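Local coordinates for carbohydrate-binding protein (Flavonifractor plautii, PDB 6N1B) that removes the acetyl group from N-acetylgalactosamine of the blood group A antigen, a step in the gut-bacterial conversion of A to O type blood, at residues A[241-244]-A[248-251]; A[365-370]-A[376-381]; A[278-283]-A[345-350]; A[62-67]-A[130-135]. One frame throughout, in Å; residues are numbered along the deposited sequence.

Contact 1 (A[241-244]-A[248-251]); sequences RYSD and TWGE
The backbones of 241-244 and 248-251 meet at Tyr242 and Gly250, where Gly250 N donates to Tyr242 O over 2.8 Å in a nearly straight bond (170°). Their end-to-end directions are 142° apart, and 248-251 is loop, so the chain turns back before strand 253-254 begins. Trp249 CA adds a longer C-H contact to the same Tyr242 oxygen. A second grip comes from a side chain: Ser243 OG donates to Thr248 O at 2.7 Å, approaching from above the carbonyl plane. With OG held anti to the backbone N (chi1 173°), the hydroxyl reaches across to Thr248 and also receives the amides of Asp245 and Gly246, which ties the connecting loop to the strand end. This is the turn between the last two strands, 237-243 and 253-254, of a four-stranded antiparallel sheet, one blade of what is best read as a five-bladed beta-propeller. Trp249 folds its indole back over the strand. Ser243 CB sits almost directly over the six-membered ring, 3.4 Å from the centroid, a CH-pi contact, while Arg241 O meets the ring edge at CZ3, 3.4 Å away. The indole continues onto Phe218 and Leu220 of the same sheet and onto Ala195 and Ile196 of the preceding one. Arg241 runs its extended chain alongside Gly250, with CG 3.6 Å from Gly250 O; a water then accepts from Arg241 NE and donates to Gly250 O. Another water spans Asp244 N and Thr248 O, while Thr248 OG1 is bonded to Arg172.

Contact 2 (A[365-370]-A[376-381]); sequences NKMVAD and TIQAKS
The Asp370 carboxylate takes Thr376 OG1 on its OD2, at 2.7 Å, on the anti side and 34° out of the carboxylate plane; its other oxygen, OD1, holds the backbone N of Asn374 inside the turn. At the far end the Asn365 amide lies beside the backbone of Ser381, its ND2 3.3 Å from Ser381 CA. Between these two flat groups runs a small beta hairpin, strands 367-369 and 375-378, at the protein surface. Val368 and Ile377 form its antiparallel hydrogen-bonded pair: Val368 N reaches Ile377 O at 2.8 Å and Ile377 N returns to Val368 O at 3.1 Å. On the face carrying these two residues, Val368 CG2 meets Ile377 CG2 at 3.7 Å; Gln360 packs on Val368 and Arg388 on Ile377, while Ile386 touches Ala379. Met367 and Gln378, the non-hydrogen-bonded pair, occupy the other face, where their side chains cross at about a right angle. Met367 bends at chi2 and chi3 (-59° and -63°), which carries CE back over the Ile377 carbonyl. Beyond the strands, Ala379 N bonds Lys366 O, and Lys380 curls back to donate from NZ to Gln378 O at 2.7 Å.

Contact 3 (A[278-283]-A[345-350]); sequences VPDLKE and SSAGDG
A type II beta turn, Ser346 to Asp349, is met by the carboxylate of Asp280, which projects from the tight turn joining strands 269-278 and 283-291. The turn carrying Asp280 closes through Val278 O, which accepts Leu281 N, and ends in a G1 beta bulge where Lys282 and Glu283 both face Val278. The type II turn lies in the loop between strands 333-342 and 351-361, so the contact joins loops of two sheets that follow each other in the chain, probably successive blades of a beta-propeller. A chi1 of -169° swings the Asp280 carboxylate away from its own amide and across to that of Gly348. The stronger bond is Gly348 N to Asp280 OD2, 2.9 Å, met on the syn side though 29° out of the carboxylate plane; OD1 takes a weak share of the same N-H at 3.2 Å and lies 3.6 Å from Ala347 CA. Gly348 fills the third position of the turn with positive phi (72°), as a type II turn prefers. The turn's own closing bond, Asp349 N to Ser346 O, is long and weak at 3.5 Å, and a water reinforces it: it donates to Ser346 O and to Asp280 OD2 while accepting from Asp349 N. The strongest polar partner of Asp280 is Tyr341, whose OH bonds OD2 and also takes a weak bond from Gly350 N. Leu281, next in the chain, packs on Tyr341 and on Phe396 of helix 396-404. With the Gly348 amide, water and tyrosine hydroxyl gathered on OD2, Asp280 is probably a charged carboxylate, stabilised by neutral hydrogen-bond donors.

Contact 4 (A[62-67]-A[130-135]); sequences EPWNGY and DAMMAY
Trp64 is the first residue of a type I' beta turn, Trp64 to Tyr67, that links strands 63-64 and 67-75, and it reaches across to a hairpin at Asp130, where Asp130 and Ala131 both face Asn126 in a G1 beta bulge. The contact thus joins strands 63-64 and 67-75 to the first two strands, 116-126 and 131-140, of a four-stranded sheet, probably a propeller blade. With chi1 at -177° the indole points away from the Trp64 amide and extends over the strand, NE1 donating to Asp130 O at 3.0 Å. The bond is straight (168°) and lies in the indole plane, yet the nitrogen sits well above the plane of the carbonyl group. One face of the six-membered ring rests on Met132 CG, 3.6 Å from the centroid. Because Met132 bends at chi2 (-69°), CE swings back to 3.9 Å from Trp64 CE3, while SD stands 4.8 Å above the ring centroid in a distant Met-aromatic contact. Asn65 covers the opposite face, and Trp70 and Tyr125 make edge-to-face contacts with the indole. Asp130 OD1 lies 3.2 Å from Trp64 CD1 but is bonded to Tyr125 OH, which places the carboxylate beside the ring. Arg183 NH2 also donates to Asp130 O, so two N-H groups satisfy the bulge carbonyl, and the one polar atom of the indole is paired within a buried setting.

Contact 4 is the buried member of the set, contacts 1 and 3 are partly buried, and contact 2 lies at the surface, on the opposite side of the chain's centre from contact 1. Contacts 1 and 2 each close a short local turn-back of the chain, whereas contacts 3 and 4 join elements more than sixty residues apart, bringing different sheets together. Their chemistry differs too: an indole packs in both 1 and 4, with backbone and hydroxyl bonds added in 1, while strand pairing dominates 2 and a carboxylate with water 3. Only contacts 1 and 4 touch, Trp249 CZ2 lying 4.0 Å from Tyr135 OH; that hydroxyl also bonds Gly246 O, in the loop connecting the segments of contact 1.

Contact 1 (A[241-244]-A[248-251])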
loop_
_atom_site.group_PDB
_atom_site.type_symbol
_atom_site.label_atom_id
_atom_site.label_comp_id
_atom_site.label_asym_id
_atom_site.label_seq_id
_atom_site.Cartn_x
_atom_site.Cartn_y
_atom_site.Cartn_z
ATOM N N ARG A 241 4.810 -0.611 15.616
ATOM C CA ARG A 241 5.364 -1.757 16.278
ATOM C C ARG A 241 6.780 -2.012 15.752
ATOM O O ARG A 241 7.094 -1.669 14.600
ATOM C CB ARG A 241 4.535 -3.020 16.030
ATOM C CG ARG A 241 3.131 -2.946 16.554
ATOM C CD ARG A 241 2.338 -4.115 16.001
ATOM N NE ARG A 241 1.012 -4.361 16.666
ATOM C CZ ARG A 241 -0.067 -3.743 16.434
ATOM N NH1 ARG A 241 -0.135 -2.803 15.493
ATOM N NH2 ARG A 241 -1.194 -4.006 17.052
ATOM N N TYR A 242 7.610 -2.627 16.592
ATOM C CA TYR A 242 8.959 -2.961 16.281
ATOM C C TYR A 242 9.152 -4.470 16.217
ATOM O O TYR A 242 8.516 -5.255 16.932
ATOM C CB TYR A 242 9.876 -2.382 17.339
ATOM C CG TYR A 242 9.933 -0.843 17.390
ATOM C CD1 TYR A 242 10.701 -0.093 16.547
ATOM C CD2 TYR A 242 9.194 -0.152 18.352
ATOM C CE1 TYR A 242 10.832 1.252 16.625
ATOM C CE2 TYR A 242 9.278 1.248 18.456
ATOM C CZ TYR A 242 10.107 1.947 17.567
ATOM O OH TYR A 242 10.271 3.321 17.676
ATOM N N SER A 243 10.133 -4.893 15.407
ATOM C CA SER A 243 10.449 -6.309 15.267
ATOM C C SER A 243 11.951 -6.473 14.899
ATOM O O SER A 243 12.416 -5.763 13.998
ATOM C CB SER A 243 9.634 -6.989 14.184
ATOM O OG SER A 243 10.077 -8.325 13.966
ATOM N N ASP A 244 12.650 -7.414 15.483
ATOM C CA ASP A 244 13.997 -7.707 15.055
ATOM C C ASP A 244 14.115 -8.296 13.659
ATOM O O ASP A 244 15.165 -8.230 13.029
ATOM C CB ASP A 244 14.752 -8.527 16.096
ATOM C CG ASP A 244 15.209 -7.671 17.257
ATOM O OD1 ASP A 244 15.812 -6.580 16.987
ATOM O OD2 ASP A 244 15.000 -8.077 18.407
ATOM N N THR A 248 8.075 -11.525 14.208
ATOM C CA THR A 248 7.528 -11.374 15.559
ATOM C C THR A 248 7.645 -9.938 16.020
ATOM O O THR A 248 8.683 -9.373 15.967
ATOM C CB THR A 248 8.180 -12.394 16.509
ATOM O OG1 THR A 248 8.079 -13.716 15.946
ATOM C CG2 THR A 248 7.539 -12.344 17.870
ATOM N N TRP A 249 6.493 -9.371 16.441
ATOM C CA TRP A 249 6.380 -7.962 16.697
ATOM C C TRP A 249 6.058 -7.652 18.160
ATOM O O TRP A 249 5.356 -8.423 18.814
ATOM C CB TRP A 249 5.234 -7.410 15.790
ATOM C CG TRP A 249 5.575 -7.523 14.328
ATOM C CD1 TRP A 249 5.367 -8.622 13.521
ATOM C CD2 TRP A 249 6.236 -6.517 13.524
ATOM N NE1 TRP A 249 5.905 -8.350 12.262
ATOM C CE2 TRP A 249 6.452 -7.079 12.260
ATOM C CE3 TRP A 249 6.736 -5.263 13.799
ATOM C CZ2 TRP A 249 7.073 -6.337 11.226
ATOM C CZ3 TRP A 249 7.412 -4.534 12.832
ATOM C CH2 TRP A 249 7.572 -5.106 11.524
ATOM N N GLY A 250 6.598 -6.500 18.596
ATOM C CA GLY A 250 6.295 -6.024 19.947
ATOM C C GLY A 250 5.012 -5.305 20.061
ATOM O O GLY A 250 4.202 -5.221 19.166
ATOM N N GLU A 251 4.783 -4.794 21.279
ATOM C CA GLU A 251 3.522 -4.092 21.588
ATOM C C GLU A 251 3.454 -2.762 20.826
ATOM O O GLU A 251 4.435 -2.090 20.703
ATOM C CB GLU A 251 3.369 -3.886 23.066
ATOM C CG GLU A 251 3.312 -5.138 23.956
ATOM C CD GLU A 251 3.512 -4.921 25.482
ATOM O OE1 GLU A 251 3.321 -3.862 26.010
ATOM O OE2 GLU A 251 3.852 -5.896 26.169
HETATM O O HOH W 1 2.035 -6.622 18.228
HETATM O O HOH W 2 11.305 -9.170 17.347
#

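Contact 2 (A[365-370]-A[376-381])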
loop_
_atom_site.group_PDB
_atom_site.type_symbol
_atom_site.label_atom_id
_atom_site.label_comp_id
_atom_site.label_asym_id
_atom_site.label_seq_id
_atom_site.Cartn_x
_atom_site.Cartn_y
_atom_site.Cartn_z
ATOM N N ASN A 365 -23.092 0.864 -15.276
ATOM C CA ASN A 365 -23.490 0.843 -16.725
ATOM C C ASN A 365 -22.988 2.010 -17.558
ATOM O O ASN A 365 -23.473 2.178 -18.672
ATOM C CB ASN A 365 -24.973 0.717 -16.885
ATOM C CG ASN A 365 -25.497 -0.533 -16.140
ATOM O OD1 ASN A 365 -26.475 -0.404 -15.348
ATOM N ND2 ASN A 365 -24.877 -1.662 -16.305
ATOM N N LYS A 366 -21.959 2.722 -17.101
ATOM C CA LYS A 366 -21.429 3.885 -17.762
ATOM C C LYS A 366 -20.170 3.532 -18.497
ATOM O O LYS A 366 -19.411 2.633 -18.130
ATOM C CB LYS A 366 -21.090 4.893 -16.702
ATOM C CG LYS A 366 -20.500 6.142 -17.086
ATOM C CD LYS A 366 -20.538 7.273 -15.992
ATOM C CE LYS A 366 -20.074 8.669 -16.553
ATOM N NZ LYS A 366 -19.499 9.441 -15.519
ATOM N N MET A 367 -19.915 4.224 -19.593
ATOM C CA MET A 367 -18.580 4.150 -20.228
ATOM C C MET A 367 -17.543 4.843 -19.384
ATOM O O MET A 367 -17.744 5.943 -18.946
ATOM C CB MET A 367 -18.594 4.746 -21.644
ATOM C CG MET A 367 -19.503 4.102 -22.619
ATOM S SD MET A 367 -19.141 2.339 -22.859
ATOM C CE MET A 367 -17.473 2.376 -23.557
ATOM N N VAL A 368 -16.417 4.158 -19.206
ATOM C CA VAL A 368 -15.277 4.651 -18.414
ATOM C C VAL A 368 -13.998 4.481 -19.219
ATOM O O VAL A 368 -13.928 3.719 -20.214
ATOM C CB VAL A 368 -15.201 4.054 -17.036
ATOM C CG1 VAL A 368 -16.451 4.359 -16.243
ATOM C CG2 VAL A 368 -15.041 2.531 -17.060
ATOM N N ALA A 369 -12.976 5.183 -18.739
ATOM C CA ALA A 369 -11.673 5.208 -19.463
ATOM C C ALA A 369 -10.887 3.942 -19.312
ATOM O O ALA A 369 -10.876 3.310 -18.239
ATOM C CB ALA A 369 -10.822 6.346 -18.946
ATOM N N ASP A 370 -10.155 3.550 -20.364
ATOM C CA ASP A 370 -9.089 2.604 -20.325
ATOM C C ASP A 370 -7.799 3.224 -19.822
ATOM O O ASP A 370 -7.774 4.426 -19.566
ATOM C CB ASP A 370 -9.021 1.840 -21.640
ATOM C CG ASP A 370 -8.498 2.677 -22.831
ATOM O OD1 ASP A 370 -7.833 3.690 -22.628
ATOM O OD2 ASP A 370 -8.939 2.226 -23.953
ATOM N N THR A 376 -13.424 3.309 -23.670
ATOM C CA THR A 376 -13.596 2.001 -24.294
ATOM C C THR A 376 -14.110 0.923 -23.356
ATOM O O THR A 376 -14.408 -0.184 -23.767
ATOM C CB THR A 376 -12.320 1.480 -24.894
ATOM O OG1 THR A 376 -11.377 1.168 -23.850
ATOM C CG2 THR A 376 -11.709 2.382 -25.919
ATOM N N ILE A 377 -14.296 1.244 -22.056
ATOM C CA ILE A 377 -14.691 0.264 -21.091
ATOM C C ILE A 377 -16.124 0.519 -20.714
ATOM O O ILE A 377 -16.484 1.610 -20.260
ATOM C CB ILE A 377 -13.737 0.318 -19.847
ATOM C CG1 ILE A 377 -12.091 0.052 -19.995
ATOM C CG2 ILE A 377 -14.319 -0.657 -18.720
ATOM C CD1 ILE A 377 -11.863 -1.056 -20.787
ATOM N N GLN A 378 -16.908 -0.549 -20.790
ATOM C CA GLN A 378 -18.227 -0.510 -20.232
ATOM C C GLN A 378 -18.248 -0.947 -18.750
ATOM O O GLN A 378 -18.066 -2.112 -18.474
ATOM C CB GLN A 378 -19.105 -1.520 -21.034
ATOM C CG GLN A 378 -20.504 -1.772 -20.650
ATOM C CD GLN A 378 -21.280 -0.540 -20.785
ATOM O OE1 GLN A 378 -21.466 0.234 -19.823
ATOM N NE2 GLN A 378 -21.586 -0.196 -22.009
ATOM N N ALA A 379 -18.455 0.001 -17.847
ATOM C CA ALA A 379 -18.700 -0.388 -16.459
ATOM C C ALA A 379 -19.964 -1.179 -16.387
ATOM O O ALA A 379 -20.891 -0.935 -17.148
ATOM C CB ALA A 379 -18.630 0.738 -15.527
ATOM N N LYS A 380 -20.061 -2.127 -15.426
ATOM C CA LYS A 380 -21.144 -3.065 -15.357
ATOM C C LYS A 380 -22.169 -2.702 -14.307
ATOM O O LYS A 380 -22.105 -1.643 -13.621
ATOM C CB LYS A 380 -20.597 -4.506 -15.242
ATOM C CG LYS A 380 -19.461 -4.964 -16.225
ATOM C CD LYS A 380 -19.800 -4.880 -17.607
ATOM C CE LYS A 380 -18.712 -5.573 -18.593
ATOM N NZ LYS A 380 -18.459 -4.606 -19.562
ATOM N N SER A 381 -23.135 -3.596 -14.167
ATOM C CA SER A 381 -24.321 -3.265 -13.425
ATOM C C SER A 381 -24.074 -3.035 -11.891
ATOM O O SER A 381 -24.770 -2.189 -11.347
ATOM C CB SER A 381 -25.338 -4.404 -13.572
ATOM O OG SER A 381 -24.722 -5.622 -13.169
#

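Contact 3 (A[278-283]-A[345-350])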
loop_
_atom_site.group_PDB
_atom_site.type_symbol
_atom_site.label_atom_id
_atom_site.label_comp_id
_atom_site.label_asym_id
_atom_site.label_seq_id
_atom_site.Cartn_x
_atom_site.Cartn_y
_atom_site.Cartn_z
ATOM N N VAL A 278 13.988 7.691 3.784
ATOM C CA VAL A 278 14.604 8.319 2.609
ATOM C C VAL A 278 15.998 8.771 3.015
ATOM O O VAL A 278 16.182 9.832 3.611
ATOM C CB VAL A 278 13.750 9.451 2.082
ATOM C CG1 VAL A 278 14.432 10.041 0.838
ATOM C CG2 VAL A 278 12.334 9.019 1.739
ATOM N N PRO A 279 17.038 7.992 2.680
ATOM C CA PRO A 279 18.392 8.342 3.071
ATOM C C PRO A 279 18.828 9.784 2.673
ATOM O O PRO A 279 19.462 10.500 3.435
ATOM C CB PRO A 279 19.264 7.306 2.377
ATOM C CG PRO A 279 18.382 6.073 2.395
ATOM C CD PRO A 279 17.015 6.683 2.058
ATOM N N ASP A 280 18.444 10.185 1.456
ATOM C CA ASP A 280 18.858 11.534 0.967
ATOM C C ASP A 280 18.325 12.663 1.787
ATOM O O ASP A 280 18.932 13.733 1.830
ATOM C CB ASP A 280 18.440 11.674 -0.512
ATOM C CG ASP A 280 19.002 12.867 -1.223
ATOM O OD1 ASP A 280 20.191 13.125 -1.098
ATOM O OD2 ASP A 280 18.275 13.478 -1.945
ATOM N N LEU A 281 17.175 12.443 2.488
ATOM C CA LEU A 281 16.536 13.407 3.352
ATOM C C LEU A 281 16.777 13.189 4.793
ATOM O O LEU A 281 16.380 14.041 5.607
ATOM C CB LEU A 281 15.007 13.445 3.107
ATOM C CG LEU A 281 14.630 13.755 1.588
ATOM C CD1 LEU A 281 13.105 13.614 1.513
ATOM C CD2 LEU A 281 15.056 15.119 1.188
ATOM N N LYS A 282 17.418 12.124 5.172
ATOM C CA LYS A 282 17.715 11.783 6.572
ATOM C C LYS A 282 16.434 11.738 7.363
ATOM O O LYS A 282 16.396 12.170 8.545
ATOM C CB LYS A 282 18.760 12.650 7.140
ATOM C CG LYS A 282 20.121 12.571 6.391
ATOM C CD LYS A 282 21.142 13.605 7.011
ATOM C CE LYS A 282 22.580 13.152 6.953
ATOM N NZ LYS A 282 23.228 13.933 5.904
ATOM N N GLU A 283 15.347 11.202 6.810
ATOM C CA GLU A 283 14.068 11.140 7.500
ATOM C C GLU A 283 13.152 10.128 6.953
ATOM O O GLU A 283 13.319 9.643 5.802
ATOM C CB GLU A 283 13.356 12.486 7.559
ATOM C CG GLU A 283 12.854 12.933 6.253
ATOM C CD GLU A 283 12.376 14.386 6.128
ATOM O OE1 GLU A 283 12.274 15.103 7.126
ATOM O OE2 GLU A 283 12.024 14.722 4.904
ATOM N N SER A 345 20.934 13.745 -9.013
ATOM C CA SER A 345 22.401 13.844 -9.063
ATOM C C SER A 345 22.986 14.715 -7.966
ATOM O O SER A 345 24.143 14.526 -7.595
ATOM C CB SER A 345 22.910 14.400 -10.390
ATOM O OG SER A 345 22.193 15.526 -10.720
ATOM N N SER A 346 22.197 15.682 -7.461
ATOM C CA SER A 346 22.564 16.480 -6.309
ATOM C C SER A 346 21.790 16.042 -5.078
ATOM O O SER A 346 20.643 15.677 -5.228
ATOM C CB SER A 346 22.300 18.003 -6.507
ATOM O OG SER A 346 23.189 18.433 -7.517
ATOM N N ALA A 347 22.391 16.228 -3.922
ATOM C CA ALA A 347 21.708 15.992 -2.627
ATOM C C ALA A 347 20.490 16.776 -2.430
ATOM O O ALA A 347 20.507 17.963 -2.720
ATOM C CB ALA A 347 22.641 16.070 -1.429
ATOM N N GLY A 348 19.448 16.149 -1.935
ATOM C CA GLY A 348 18.213 16.855 -1.614
ATOM C C GLY A 348 17.365 17.327 -2.768
ATOM O O GLY A 348 16.459 18.162 -2.618
ATOM N N ASP A 349 17.568 16.731 -3.932
ATOM C CA ASP A 349 16.972 17.202 -5.136
ATOM C C ASP A 349 16.368 16.024 -5.917
ATOM O O ASP A 349 16.520 15.988 -7.148
ATOM C CB ASP A 349 17.983 18.002 -5.971
ATOM C CG ASP A 349 17.358 18.741 -7.117
ATOM O OD1 ASP A 349 16.157 19.121 -7.032
ATOM O OD2 ASP A 349 18.084 18.912 -8.124
ATOM N N GLY A 350 15.673 15.136 -5.261
ATOM C CA GLY A 350 15.195 13.943 -5.891
ATOM C C GLY A 350 13.810 14.109 -6.545
ATOM O O GLY A 350 13.239 15.189 -6.610
HETATM O O HOH W 3 18.778 13.859 -4.609
#

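Contact 4 (A[62-67]-A[130-135])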
loop_
_atom_site.group_PDB
_atom_site.type_symbol
_atom_site.label_atom_id
_atom_site.label_comp_id
_atom_site.label_asym_id
_atom_site.label_seq_id
_atom_site.Cartn_x
_atom_site.Cartn_y
_atom_site.Cartn_z
ATOM N N GLU A 62 19.327 -2.595 -8.351
ATOM C CA GLU A 62 19.753 -3.697 -9.218
ATOM C C GLU A 62 18.636 -4.687 -9.296
ATOM O O GLU A 62 17.826 -4.842 -8.377
ATOM C CB GLU A 62 20.972 -4.340 -8.583
ATOM C CG GLU A 62 22.226 -3.473 -8.498
ATOM C CD GLU A 62 23.268 -4.072 -7.588
ATOM O OE1 GLU A 62 23.137 -5.156 -7.107
ATOM O OE2 GLU A 62 24.224 -3.326 -7.410
ATOM N N PRO A 63 18.488 -5.349 -10.443
ATOM C CA PRO A 63 17.371 -6.312 -10.612
ATOM C C PRO A 63 17.368 -7.476 -9.648
ATOM O O PRO A 63 18.415 -7.937 -9.259
ATOM C CB PRO A 63 17.459 -6.741 -12.061
ATOM C CG PRO A 63 18.869 -6.523 -12.475
ATOM C CD PRO A 63 19.397 -5.363 -11.625
ATOM N N TRP A 64 16.158 -7.841 -9.258
ATOM C CA TRP A 64 15.903 -9.013 -8.439
ATOM C C TRP A 64 15.014 -9.941 -9.249
ATOM O O TRP A 64 13.956 -9.515 -9.687
ATOM C CB TRP A 64 15.225 -8.600 -7.163
ATOM C CG TRP A 64 14.949 -9.683 -6.159
ATOM C CD1 TRP A 64 15.862 -10.286 -5.306
ATOM C CD2 TRP A 64 13.705 -10.311 -5.911
ATOM N NE1 TRP A 64 15.204 -11.211 -4.489
ATOM C CE2 TRP A 64 13.897 -11.241 -4.810
ATOM C CE3 TRP A 64 12.447 -10.206 -6.474
ATOM C CZ2 TRP A 64 12.918 -12.061 -4.395
ATOM C CZ3 TRP A 64 11.439 -11.011 -6.009
ATOM C CH2 TRP A 64 11.697 -11.960 -4.920
ATOM N N ASN A 65 15.505 -11.142 -9.531
ATOM C CA ASN A 65 14.794 -12.116 -10.410
ATOM C C ASN A 65 14.312 -11.417 -11.694
ATOM O O ASN A 65 13.181 -11.651 -12.175
ATOM C CB ASN A 65 13.627 -12.752 -9.639
ATOM C CG ASN A 65 14.161 -13.580 -8.480
ATOM O OD1 ASN A 65 13.843 -13.274 -7.230
ATOM N ND2 ASN A 65 14.937 -14.541 -8.790
ATOM N N GLY A 66 15.239 -10.662 -12.276
ATOM C CA GLY A 66 15.023 -10.065 -13.590
ATOM C C GLY A 66 14.474 -8.676 -13.674
ATOM O O GLY A 66 14.463 -8.136 -14.754
ATOM N N TYR A 67 14.016 -8.123 -12.566
ATOM C CA TYR A 67 13.315 -6.828 -12.613
ATOM C C TYR A 67 13.710 -5.898 -11.448
ATOM O O TYR A 67 13.849 -6.414 -10.307
ATOM C CB TYR A 67 11.787 -7.023 -12.560
ATOM C CG TYR A 67 11.234 -7.820 -13.695
ATOM C CD1 TYR A 67 10.975 -7.172 -14.895
ATOM C CD2 TYR A 67 10.988 -9.164 -13.596
ATOM C CE1 TYR A 67 10.550 -7.931 -15.976
ATOM C CE2 TYR A 67 10.418 -9.905 -14.655
ATOM C CZ TYR A 67 10.220 -9.270 -15.848
ATOM O OH TYR A 67 9.728 -9.993 -16.919
ATOM N N ASP A 130 18.109 -11.513 0.637
ATOM C CA ASP A 130 17.856 -11.276 -0.760
ATOM C C ASP A 130 16.441 -11.831 -1.151
ATOM O O ASP A 130 16.296 -12.666 -2.059
ATOM C CB ASP A 130 18.947 -11.902 -1.586
ATOM C CG ASP A 130 18.861 -11.539 -3.052
ATOM O OD1 ASP A 130 18.417 -10.447 -3.430
ATOM O OD2 ASP A 130 19.442 -12.375 -3.869
ATOM N N ALA A 131 15.458 -11.390 -0.412
ATOM C CA ALA A 131 14.089 -11.965 -0.471
ATOM C C ALA A 131 13.076 -10.845 -0.301
ATOM O O ALA A 131 13.383 -9.853 0.385
ATOM C CB ALA A 131 13.860 -13.002 0.616
ATOM N N MET A 132 11.924 -10.965 -0.922
ATOM C CA MET A 132 10.777 -10.097 -0.669
ATOM C C MET A 132 9.891 -10.675 0.413
ATOM O O MET A 132 9.646 -11.869 0.514
ATOM C CB MET A 132 9.931 -9.936 -1.969
ATOM C CG MET A 132 10.667 -9.194 -3.125
ATOM S SD MET A 132 10.934 -7.475 -2.782
ATOM C CE MET A 132 11.817 -7.086 -4.300
ATOM N N MET A 133 9.360 -9.702 1.218
ATOM C CA MET A 133 8.444 -10.016 2.327
ATOM C C MET A 133 7.114 -9.263 2.043
ATOM O O MET A 133 7.127 -8.055 2.069
ATOM C CB MET A 133 9.051 -9.537 3.639
ATOM C CG MET A 133 10.434 -10.101 3.955
ATOM S SD MET A 133 11.171 -9.451 5.469
ATOM C CE MET A 133 10.251 -10.342 6.723
ATOM N N ALA A 134 6.079 -10.050 1.683
ATOM C CA ALA A 134 4.824 -9.453 1.314
ATOM C C ALA A 134 3.801 -9.653 2.499
ATOM O O ALA A 134 3.472 -10.810 2.846
ATOM C CB ALA A 134 4.256 -10.129 0.056
ATOM N N TYR A 135 3.380 -8.532 3.071
ATOM C CA TYR A 135 2.422 -8.513 4.183
ATOM C C TYR A 135 1.040 -8.167 3.670
ATOM O O TYR A 135 0.902 -7.434 2.670
ATOM C CB TYR A 135 2.855 -7.430 5.180
ATOM C CG TYR A 135 4.193 -7.696 5.862
ATOM C CD1 TYR A 135 5.382 -7.257 5.301
ATOM C CD2 TYR A 135 4.263 -8.292 7.105
ATOM C CE1 TYR A 135 6.574 -7.475 5.950
ATOM C CE2 TYR A 135 5.451 -8.510 7.777
ATOM C CZ TYR A 135 6.615 -8.031 7.194
ATOM O OH TYR A 135 7.830 -8.210 7.812
#